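Side-chain contacts in esterase (PDB 3H2G), which hydrolyses ester bonds in breaking down the rice cell wall and serves the plant pathogen Xanthomonas oryzae pv. oryzae in virulence: residues 138-141 with 142-145; 175-178 with 179-183; 184-187 with 188-192; 211-214 with 215-219; 340-343 with 344-348. All blocks are in the same frame, centred on the assembly; numbering follows the deposited sequence.

Interaction 1: residues 138-141 with 142-145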
# COMPACT_ATOMS: atom_id res chain seq x y z
N TYR A 138 9.36 4.75 -2.25
CA TYR A 138 8.88 3.48 -1.70
C TYR A 138 8.98 3.46 -0.17
O TYR A 138 10.03 3.76 0.40
CB TYR A 138 9.71 2.34 -2.31
CG TYR A 138 9.28 0.94 -1.94
CD1 TYR A 138 7.95 0.53 -2.08
CD2 TYR A 138 10.21 0.01 -1.49
CE1 TYR A 138 7.57 -0.78 -1.79
CE2 TYR A 138 9.84 -1.31 -1.19
CZ TYR A 138 8.52 -1.69 -1.35
OH TYR A 138 8.15 -2.99 -1.05
N LEU A 139 7.88 3.11 0.49
CA LEU A 139 7.81 3.02 1.95
C LEU A 139 8.12 4.31 2.70
O LEU A 139 8.58 4.28 3.85
CB LEU A 139 8.73 1.89 2.43
CG LEU A 139 8.31 0.50 1.92
CD1 LEU A 139 9.38 -0.54 2.26
CD2 LEU A 139 6.97 0.12 2.53
N HIS A 140 7.85 5.44 2.05
CA HIS A 140 8.07 6.75 2.66
C HIS A 140 6.72 7.24 3.19
O HIS A 140 5.88 7.72 2.44
CB HIS A 140 8.61 7.74 1.61
CG HIS A 140 8.90 9.10 2.15
ND1 HIS A 140 8.33 10.24 1.65
CD2 HIS A 140 9.72 9.50 3.16
CE1 HIS A 140 8.78 11.29 2.32
NE2 HIS A 140 9.63 10.87 3.24
N SER A 141 6.54 7.10 4.50
CA SER A 141 5.29 7.48 5.16
C SER A 141 4.70 8.83 4.76
O SER A 141 3.52 8.92 4.43
CB SER A 141 5.48 7.45 6.68
OG SER A 141 5.95 6.18 7.10
N ALA A 142 5.52 9.88 4.79
CA ALA A 142 5.04 11.22 4.46
C ALA A 142 4.42 11.38 3.07
O ALA A 142 3.33 11.94 2.95
CB ALA A 142 6.16 12.23 4.65
N SER A 143 5.11 10.91 2.03
CA SER A 143 4.58 11.06 0.68
C SER A 143 3.52 10.02 0.33
O SER A 143 2.71 10.24 -0.57
CB SER A 143 5.72 11.03 -0.35
OG SER A 143 6.44 9.81 -0.32
N GLU A 144 3.51 8.89 1.03
CA GLU A 144 2.48 7.89 0.80
C GLU A 144 1.18 8.52 1.32
O GLU A 144 0.12 8.40 0.70
CB GLU A 144 2.77 6.60 1.57
CG GLU A 144 3.79 5.69 0.90
CD GLU A 144 4.14 4.50 1.76
OE1 GLU A 144 4.81 3.57 1.27
OE2 GLU A 144 3.75 4.50 2.95
N ALA A 145 1.29 9.21 2.45
CA ALA A 145 0.14 9.86 3.05
C ALA A 145 -0.31 11.08 2.24
O ALA A 145 -1.50 11.24 1.96
CB ALA A 145 0.46 10.27 4.49

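Interaction 2: residues 175-178 with 179-183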
# COMPACT_ATOMS: atom_id res chain seq x y z
N TYR A 175 -3.14 -2.80 1.16
CA TYR A 175 -2.48 -4.09 1.26
C TYR A 175 -0.98 -4.02 0.98
O TYR A 175 -0.55 -3.37 0.03
CB TYR A 175 -3.15 -5.07 0.29
CG TYR A 175 -2.28 -6.21 -0.18
CD1 TYR A 175 -1.89 -7.23 0.69
CD2 TYR A 175 -1.82 -6.26 -1.50
CE1 TYR A 175 -1.05 -8.26 0.26
CE2 TYR A 175 -0.98 -7.29 -1.93
CZ TYR A 175 -0.60 -8.28 -1.04
OH TYR A 175 0.24 -9.29 -1.46
N SER A 176 -0.20 -4.68 1.84
CA SER A 176 1.26 -4.75 1.73
C SER A 176 1.89 -3.37 1.92
O SER A 176 1.77 -2.78 2.99
CB SER A 176 1.65 -5.34 0.36
OG SER A 176 2.98 -5.83 0.38
N GLN A 177 2.59 -2.86 0.91
CA GLN A 177 3.16 -1.52 1.05
C GLN A 177 1.96 -0.62 1.34
O GLN A 177 2.06 0.36 2.08
CB GLN A 177 3.82 -1.02 -0.23
CG GLN A 177 4.25 0.46 -0.12
CD GLN A 177 4.60 1.12 -1.44
OE1 GLN A 177 4.89 2.32 -1.49
NE2 GLN A 177 4.59 0.35 -2.52
N GLY A 178 0.82 -0.98 0.75
CA GLY A 178 -0.41 -0.22 0.93
C GLY A 178 -0.90 -0.21 2.36
O GLY A 178 -1.64 0.69 2.75
N GLY A 179 -0.51 -1.22 3.14
CA GLY A 179 -0.91 -1.27 4.54
C GLY A 179 -0.11 -0.21 5.28
O GLY A 179 -0.60 0.41 6.23
N HIS A 180 1.13 -0.03 4.85
CA HIS A 180 2.02 0.96 5.43
C HIS A 180 1.42 2.32 5.04
O HIS A 180 1.33 3.23 5.86
CB HIS A 180 3.43 0.79 4.83
CG HIS A 180 4.44 1.78 5.32
ND1 HIS A 180 5.20 1.57 6.45
CD2 HIS A 180 4.83 2.98 4.82
CE1 HIS A 180 6.01 2.60 6.63
NE2 HIS A 180 5.80 3.47 5.66
N THR A 181 0.99 2.44 3.78
CA THR A 181 0.38 3.66 3.28
C THR A 181 -0.89 4.01 4.06
O THR A 181 -1.08 5.16 4.48
CB THR A 181 -0.00 3.51 1.79
OG1 THR A 181 1.18 3.37 1.00
CG2 THR A 181 -0.79 4.73 1.31
N ALA A 182 -1.76 3.02 4.23
CA ALA A 182 -3.01 3.23 4.95
C ALA A 182 -2.77 3.75 6.36
O ALA A 182 -3.39 4.73 6.78
CB ALA A 182 -3.81 1.93 5.00
N MET A 183 -1.86 3.11 7.08
CA MET A 183 -1.56 3.52 8.45
C MET A 183 -0.89 4.89 8.50
O MET A 183 -1.18 5.70 9.39
CB MET A 183 -0.67 2.48 9.14
CG MET A 183 -0.42 2.80 10.62
SD MET A 183 0.49 1.52 11.51
CE MET A 183 -0.80 0.31 11.78

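Interaction 3: residues 184-187 with 188-192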
# COMPACT_ATOMS: atom_id res chain seq x y z
N ALA A 184 0.01 5.16 7.56
CA ALA A 184 0.70 6.45 7.53
C ALA A 184 -0.30 7.56 7.25
O ALA A 184 -0.20 8.66 7.80
CB ALA A 184 1.79 6.44 6.45
N THR A 185 -1.27 7.26 6.39
CA THR A 185 -2.31 8.23 6.05
C THR A 185 -3.21 8.45 7.27
O THR A 185 -3.62 9.58 7.55
CB THR A 185 -3.16 7.73 4.86
OG1 THR A 185 -2.31 7.53 3.71
CG2 THR A 185 -4.25 8.73 4.52
N GLN A 186 -3.51 7.38 7.98
CA GLN A 186 -4.35 7.49 9.17
C GLN A 186 -3.67 8.38 10.21
O GLN A 186 -4.30 9.24 10.82
CB GLN A 186 -4.60 6.11 9.78
CG GLN A 186 -5.28 6.17 11.13
CD GLN A 186 -5.41 4.81 11.78
OE1 GLN A 186 -4.94 3.80 11.25
NE2 GLN A 186 -6.05 4.77 12.95
N ARG A 187 -2.38 8.16 10.42
CA ARG A 187 -1.63 8.94 11.40
C ARG A 187 -1.66 10.43 11.06
O ARG A 187 -1.84 11.27 11.94
CB ARG A 187 -0.18 8.45 11.48
CG ARG A 187 0.64 9.16 12.55
CD ARG A 187 2.05 8.62 12.64
NE ARG A 187 2.80 8.83 11.41
CZ ARG A 187 4.08 8.51 11.25
NH1 ARG A 187 4.75 7.95 12.25
NH2 ARG A 187 4.69 8.74 10.09
N GLU A 188 -1.48 10.74 9.78
CA GLU A 188 -1.46 12.13 9.33
C GLU A 188 -2.82 12.82 9.47
O GLU A 188 -2.89 13.97 9.91
CB GLU A 188 -0.99 12.19 7.87
CG GLU A 188 -0.93 13.59 7.26
CD GLU A 188 0.00 14.53 8.00
OE1 GLU A 188 0.96 14.05 8.64
OE2 GLU A 188 -0.22 15.76 7.93
N ILE A 189 -3.89 12.13 9.09
CA ILE A 189 -5.22 12.71 9.20
C ILE A 189 -5.58 12.97 10.66
O ILE A 189 -6.08 14.04 11.00
CB ILE A 189 -6.28 11.80 8.53
CG1 ILE A 189 -6.05 11.77 7.01
CG2 ILE A 189 -7.68 12.30 8.85
CD1 ILE A 189 -7.00 10.85 6.25
N GLU A 190 -5.33 11.99 11.53
CA GLU A 190 -5.64 12.18 12.94
C GLU A 190 -4.83 13.33 13.54
O GLU A 190 -5.34 14.11 14.35
CB GLU A 190 -5.36 10.88 13.72
CG GLU A 190 -6.35 9.76 13.42
CD GLU A 190 -6.07 8.50 14.21
OE1 GLU A 190 -5.36 8.58 15.24
OE2 GLU A 190 -6.56 7.43 13.81
N ALA A 191 -3.58 13.45 13.11
CA ALA A 191 -2.71 14.50 13.63
C ALA A 191 -2.96 15.92 13.12
O ALA A 191 -2.59 16.88 13.79
CB ALA A 191 -1.26 14.12 13.38
N HIS A 192 -3.60 16.06 11.96
CA HIS A 192 -3.81 17.39 11.39
C HIS A 192 -5.10 17.67 10.64
O HIS A 192 -5.57 18.82 10.61
CB HIS A 192 -2.68 17.70 10.39
CG HIS A 192 -1.30 17.69 10.99
ND1 HIS A 192 -0.84 18.71 11.79
CD2 HIS A 192 -0.28 16.81 10.87
CE1 HIS A 192 0.41 18.45 12.15
NE2 HIS A 192 0.77 17.31 11.60

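Interaction 4: residues 211-214 with 215-219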
# COMPACT_ATOMS: atom_id res chain seq x y z
N LEU A 211 8.74 -1.25 10.27
CA LEU A 211 9.57 -1.30 9.07
C LEU A 211 11.02 -1.70 9.28
O LEU A 211 11.50 -2.66 8.68
CB LEU A 211 9.51 0.05 8.35
CG LEU A 211 10.17 0.11 6.97
CD1 LEU A 211 9.54 -0.95 6.06
CD2 LEU A 211 10.00 1.49 6.36
N GLU A 212 11.73 -0.96 10.13
CA GLU A 212 13.13 -1.26 10.40
C GLU A 212 13.33 -2.68 10.94
O GLU A 212 14.18 -3.43 10.45
CB GLU A 212 13.72 -0.25 11.39
CG GLU A 212 15.11 -0.61 11.88
CD GLU A 212 15.57 0.27 13.03
OE1 GLU A 212 14.70 0.81 13.75
OE2 GLU A 212 16.80 0.41 13.23
N GLN A 213 12.53 -3.06 11.94
CA GLN A 213 12.66 -4.39 12.53
C GLN A 213 12.31 -5.50 11.54
O GLN A 213 12.87 -6.60 11.59
CB GLN A 213 11.79 -4.51 13.78
CG GLN A 213 12.12 -5.74 14.63
CD GLN A 213 13.56 -5.74 15.13
OE1 GLN A 213 14.00 -4.78 15.76
NE2 GLN A 213 14.29 -6.81 14.85
N THR A 214 11.38 -5.21 10.63
CA THR A 214 10.97 -6.19 9.63
C THR A 214 12.16 -6.55 8.73
O THR A 214 12.37 -7.72 8.41
CB THR A 214 9.81 -5.65 8.75
OG1 THR A 214 8.61 -5.61 9.53
CG2 THR A 214 9.58 -6.53 7.54
N PHE A 215 12.93 -5.54 8.33
CA PHE A 215 14.10 -5.77 7.48
C PHE A 215 15.18 -6.51 8.26
O PHE A 215 15.85 -7.39 7.72
CB PHE A 215 14.66 -4.45 6.95
CG PHE A 215 14.03 -4.01 5.66
CD1 PHE A 215 12.75 -3.47 5.64
CD2 PHE A 215 14.71 -4.17 4.46
CE1 PHE A 215 12.15 -3.10 4.44
CE2 PHE A 215 14.12 -3.80 3.25
CZ PHE A 215 12.84 -3.27 3.24
N LEU A 216 15.34 -6.15 9.53
CA LEU A 216 16.33 -6.81 10.37
C LEU A 216 15.98 -8.30 10.51
O LEU A 216 16.84 -9.16 10.34
CB LEU A 216 16.37 -6.17 11.77
CG LEU A 216 16.98 -4.77 11.88
CD1 LEU A 216 16.70 -4.19 13.26
CD2 LEU A 216 18.48 -4.84 11.62
N ASP A 217 14.73 -8.59 10.82
CA ASP A 217 14.29 -9.97 11.00
C ASP A 217 14.48 -10.88 9.79
O ASP A 217 14.73 -12.08 9.95
CB ASP A 217 12.83 -10.01 11.45
CG ASP A 217 12.61 -9.40 12.82
OD1 ASP A 217 13.61 -9.18 13.54
OD2 ASP A 217 11.45 -9.14 13.19
N SER A 218 14.35 -10.32 8.59
CA SER A 218 14.49 -11.11 7.36
C SER A 218 15.81 -10.88 6.62
O SER A 218 15.99 -11.40 5.53
CB SER A 218 13.34 -10.80 6.40
OG SER A 218 12.09 -11.16 6.94
N TRP A 219 16.72 -10.12 7.22
CA TRP A 219 17.98 -9.80 6.56
C TRP A 219 18.80 -10.99 6.03
O TRP A 219 19.44 -10.88 4.98
CB TRP A 219 18.86 -8.95 7.48
CG TRP A 219 19.93 -8.20 6.74
CD1 TRP A 219 21.28 -8.41 6.81
CD2 TRP A 219 19.73 -7.15 5.78
NE1 TRP A 219 21.93 -7.55 5.97
CE2 TRP A 219 21.01 -6.76 5.32
CE3 TRP A 219 18.60 -6.49 5.28
CZ2 TRP A 219 21.19 -5.75 4.38
CZ3 TRP A 219 18.78 -5.48 4.33
CH2 TRP A 219 20.07 -5.12 3.89
O HOH W 1 10.70 -9.82 8.76

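Interaction 5: residues 340-343 with 344-348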
# COMPACT_ATOMS: atom_id res chain seq x y z
N PRO A 340 5.90 -10.56 8.12
CA PRO A 340 5.46 -11.27 9.32
C PRO A 340 4.39 -10.52 10.12
O PRO A 340 4.44 -9.30 10.25
CB PRO A 340 6.76 -11.44 10.11
CG PRO A 340 7.76 -11.64 9.00
CD PRO A 340 7.37 -10.56 8.02
N LEU A 341 3.43 -11.28 10.64
CA LEU A 341 2.34 -10.70 11.41
C LEU A 341 2.89 -10.02 12.67
O LEU A 341 2.18 -9.28 13.35
CB LEU A 341 1.32 -11.78 11.78
CG LEU A 341 -0.03 -11.32 12.33
CD1 LEU A 341 -0.67 -10.32 11.38
CD2 LEU A 341 -0.94 -12.53 12.53
N LYS A 342 4.15 -10.30 12.97
CA LYS A 342 4.82 -9.69 14.12
C LYS A 342 4.67 -8.17 14.03
O LYS A 342 4.65 -7.48 15.04
CB LYS A 342 6.30 -10.06 14.13
CG LYS A 342 7.12 -9.35 15.21
CD LYS A 342 8.62 -9.58 15.05
CE LYS A 342 9.41 -8.78 16.09
NZ LYS A 342 10.88 -8.87 15.91
N ASN A 343 4.56 -7.67 12.80
CA ASN A 343 4.41 -6.24 12.56
C ASN A 343 3.16 -5.69 13.25
O ASN A 343 3.22 -4.64 13.90
CB ASN A 343 4.33 -5.97 11.06
CG ASN A 343 5.70 -5.90 10.42
OD1 ASN A 343 6.42 -4.91 10.56
ND2 ASN A 343 6.07 -6.96 9.71
N ALA A 344 2.04 -6.39 13.09
CA ALA A 344 0.79 -5.96 13.70
C ALA A 344 0.84 -6.10 15.22
O ALA A 344 0.36 -5.24 15.95
CB ALA A 344 -0.37 -6.79 13.14
N GLN A 345 1.43 -7.20 15.69
CA GLN A 345 1.56 -7.45 17.12
C GLN A 345 2.42 -6.38 17.78
O GLN A 345 2.09 -5.87 18.85
CB GLN A 345 2.16 -8.84 17.35
CG GLN A 345 1.21 -9.98 16.97
CD GLN A 345 1.92 -11.31 16.76
OE1 GLN A 345 1.28 -12.36 16.72
NE2 GLN A 345 3.24 -11.27 16.62
N THR A 346 3.53 -6.05 17.12
CA THR A 346 4.44 -5.03 17.63
C THR A 346 3.73 -3.67 17.65
O THR A 346 3.83 -2.92 18.61
CB THR A 346 5.70 -4.91 16.73
OG1 THR A 346 6.44 -6.14 16.78
CG2 THR A 346 6.59 -3.76 17.19
N ALA A 347 3.02 -3.36 16.57
CA ALA A 347 2.30 -2.10 16.48
C ALA A 347 1.30 -1.94 17.62
O ALA A 347 1.29 -0.93 18.32
CB ALA A 347 1.59 -1.99 15.13
N ILE A 348 0.46 -2.95 17.80
CA ILE A 348 -0.56 -2.91 18.85
C ILE A 348 0.04 -2.77 20.24
O ILE A 348 -0.47 -2.02 21.07
CB ILE A 348 -1.47 -4.16 18.78
CG1 ILE A 348 -2.36 -4.06 17.53
CG2 ILE A 348 -2.35 -4.27 20.03
CD1 ILE A 348 -3.22 -5.28 17.27

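Interaction 1: residues 138-141 with 142-145
The imidazole of His140 has the backbone N of Ala142 over the centre of one face, 4.2 Å above the plane, while Ser143 meets it at the edge, with CB in the ring plane and OG near it. Past the same face, Ala142 CB lies 3.6 Å from His140 CE1. The other ring here, Tyr138, carries Leu139 CG over one face; it also stacks on Tyr237, and its hydroxyl is bonded to Thr88.

The edge contact is a hydrogen bond: His140 ND1 and Ser143 OG are 2.8 Å apart, nearly straight at 162°, with either able to be the donor. Both torsions serve it. His140 puts CG opposite its own N (chi1 -178°), which lifts the ring beside the first turn, and Ser143 holds OG between its N and carbonyl carbon (chi1 61°), facing back toward the ring.

His140 is the N-cap residue, and its carbonyl O starts the helical ladder by accepting Glu144 N at 3.0 Å. Ser141 O takes Ala145 N in the next rung, also at 3.0 Å. The extended Glu144 side chain runs back along the outside of the turn: CG passes 3.3 Å from His140 O, and OE1 ends 3.1 Å from Leu139 CA, close to Gln177 of the neighbouring helix. Asn317 takes the N-H of Ser141.

One ND1–OG bond thus fixes the rotation of a buried imidazole and gives a buried serine hydroxyl its partner. The carboxylate of Glu144, lying beside the start of helix 141-162, would probably feel a favourable field from the N-H groups there.

Interaction 2: residues 175-178 with 179-183
Gly179 starts the second segment by sending its N-H to Ser176 O, 2.8 Å away; the donor stands 66° out of the carbonyl plane, the geometry of a tight turn rather than of a regular helical rung. It is here that strand 169-175 gives way to helix 177-192.

His180 reaches the same oxygen with a longer, weak bond, N to Ser176 O at 3.4 Å. Its CB lies 3.1 Å from Gln177 O, and with CG opposite the backbone N (chi1 179°) the ring is carried off the turn, toward Ser141, whose OG makes a weak bond to His180 NE2.

At Thr181 the ladder becomes regular: N meets Gln177 O at 2.9 Å. The hydroxyl is turned back over the turn, OG1 beside the residue's own N, 3.3 Å from Gln177 O. That approach is at most weak, for OG1 has its main partner in the hydroxyl of Tyr125. Thr181 CB meanwhile touches Gly178 O at 3.4 Å.

Ala182 closes the series, its N bonded to Gly178 O at 2.8 Å, and its CB is 3.4 Å from that oxygen.

Gly174, Ser176 and Gly178 fit the GxSxG pattern of a nucleophile elbow, and Ser176 has the strained backbone with positive phi (65°) usual for one. Its OG is hydrogen-bonded to His377 NE2, consistent with a catalytic serine. The bonds from Gly179 N and, weakly, His180 N tie the serine's backbone into the first turn of the helix. Gly178 and Gly179, with no side chains, suit a turn crowded by Tyr175 O and Ser176 O.

Interaction 3: residues 184-187 with 188-192
Helix 177-192 is the crossover helix of a beta-alpha-beta unit between strands 169-175 and 198-205, and in its last turns Gln186 reaches along to Glu190. The two side chains run side by side in the same direction. Gln186 NE2 donates a hydrogen bond to Glu190 OE2 at 2.8 Å, nearly straight at 160°; the acceptor lies in the amide plane, and the donor arrives on the syn side of the carboxylate, 28° out of its plane. Gln186 gets there with CG opposite its backbone N (chi1 171°) and an extended chain, which also brings its CG 3.2 Å from the same OE2.

Outside partners hold both groups: the Ser202 hydroxyl bonds Gln186 OE1, Thr328 shares Gln186 NE2, and Gln325 N and Thr326 bind the Glu190 carboxylate.

On the flank turned to helix 141-162 and Leu172, Thr185 CG2 packs on Ile189 CD1 at 3.9 Å, and Ile189 CG1 passes 3.3 Å from Thr185 O. Beneath lie ordinary rungs, such as Glu190 N to Gln186 O at 3.0 Å.

This is an i to i+4 Gln–Glu bridge, set where the helix that follows the presumed nucleophile of an alpha/beta-hydrolase fold meets the chain leading into strand 328-332.

Interaction 4: residues 211-214 with 215-219
Thr214 O is gripped twice: by Ser218 N at 3.3 Å and by a water that donates to it at 2.7 Å. The same water lies 2.7 Å from Ser218 OG, so it bridges backbone and side chain across one turn. Asn223 holds the Ser218 hydroxyl as well.

One residue earlier, Gln213 NE2 bonds Asp217 OD1 at 2.8 Å (163°). The oxygen sits in the amide plane, but the donor comes from above the carboxylate, 38° out of its plane. The bend in Gln213 at chi2, 60°, turns the amide forward along the helix to this acid. Asp217 OD2 has its own partner, a salt bridge to Lys342, so both oxygens are engaged and the carboxylate is held in its rotation. In the backbone of the same pair, Asp217 N donates to Gln213 O at 2.8 Å.

The apolar flank begins where Leu211 CD1 meets Phe215 CE1 at 3.7 Å, the two side chains pointing the same way. The ring turns its edge to the Leu211 carbonyl, with CD1 3.4 Å from Leu211 O. Leu216 crosses Gln213 at about a right angle, its CD1 3.7 Å from Gln213 OE1. Helix 309-316 receives this flank, and Arg311 pairs with Glu212.

Polar i to i+4 links on one side and leucine and phenylalanine on another are the mark of an amphipathic helix; here it opens the long insertion between strands 198-205 and 328-332 of the alpha/beta-hydrolase sheet.

Interaction 5: residues 340-343 with 344-348
Thr346 holds Lys342 O with two donors, OG1 at 2.8 Å and the backbone N at 2.8 Å. They approach from opposite faces of the carbonyl plane, with the hydroxyl 40° out of it. A chi1 of -64° makes this possible, since it sets OG1 opposite Thr346's own carbonyl carbon and turns it back over the preceding turn. The oxygen is therefore satisfied by its helical rung and by a side chain together.

The other strong bond ties off the start of the helix: Asn343 ND2 reaches Pro340 O at 2.9 Å, in the carbonyl plane and on a lone pair. That closes a loop round the first turn, while Ala210 N binds Asn343 OD1, so both ends of the amide are used. Asn343 O in turn takes Ala347 N, and Leu341 O takes Gln345 N.

Helix 342-353 forms the crossover of the beta-alpha-beta unit between strands 328-332 and 359-363, the latter an outermost strand of the sheet. Its first turn follows the loop that holds the presumed acid of the catalytic triad.

Outside these bonds, the extended Lys342 side chain crosses the threonine, CG 3.6 Å from Thr346 OG1, on its way to a salt bridge with Asp217. The extended Gln345 side chain runs back across the turn, its NE2 3.4 Å from Lys342 CA. On the side facing the sheet, Leu341 CD1 meets Ala344 CB at 4.0 Å, and both side chains press on Leu361.

In the fold
Interaction 2 holds the probable active-site serine, Ser176. Interaction 1, which touches interactions 2, 3 and 4, lies beside it with centres about 9 Å apart, Glu144 CD being 3.3 Å from Thr181 OG1. Interaction 3 continues the same helix away from that site and packs on the start of helix 141-162, Ser141 O lying 3.6 Å from Ala184 CB. On another side, interactions 4 and 5 are joined by the salt bridge from Asp217 OD2 to Lys342 NZ, 2.8 Å long, though far apart in sequence. Leu211 of interaction 4 also reaches Leu139 of interaction 1, CD1 to CD1 at 3.8 Å, while interactions 3 and 5 stay about 10 Å apart at their nearest atoms.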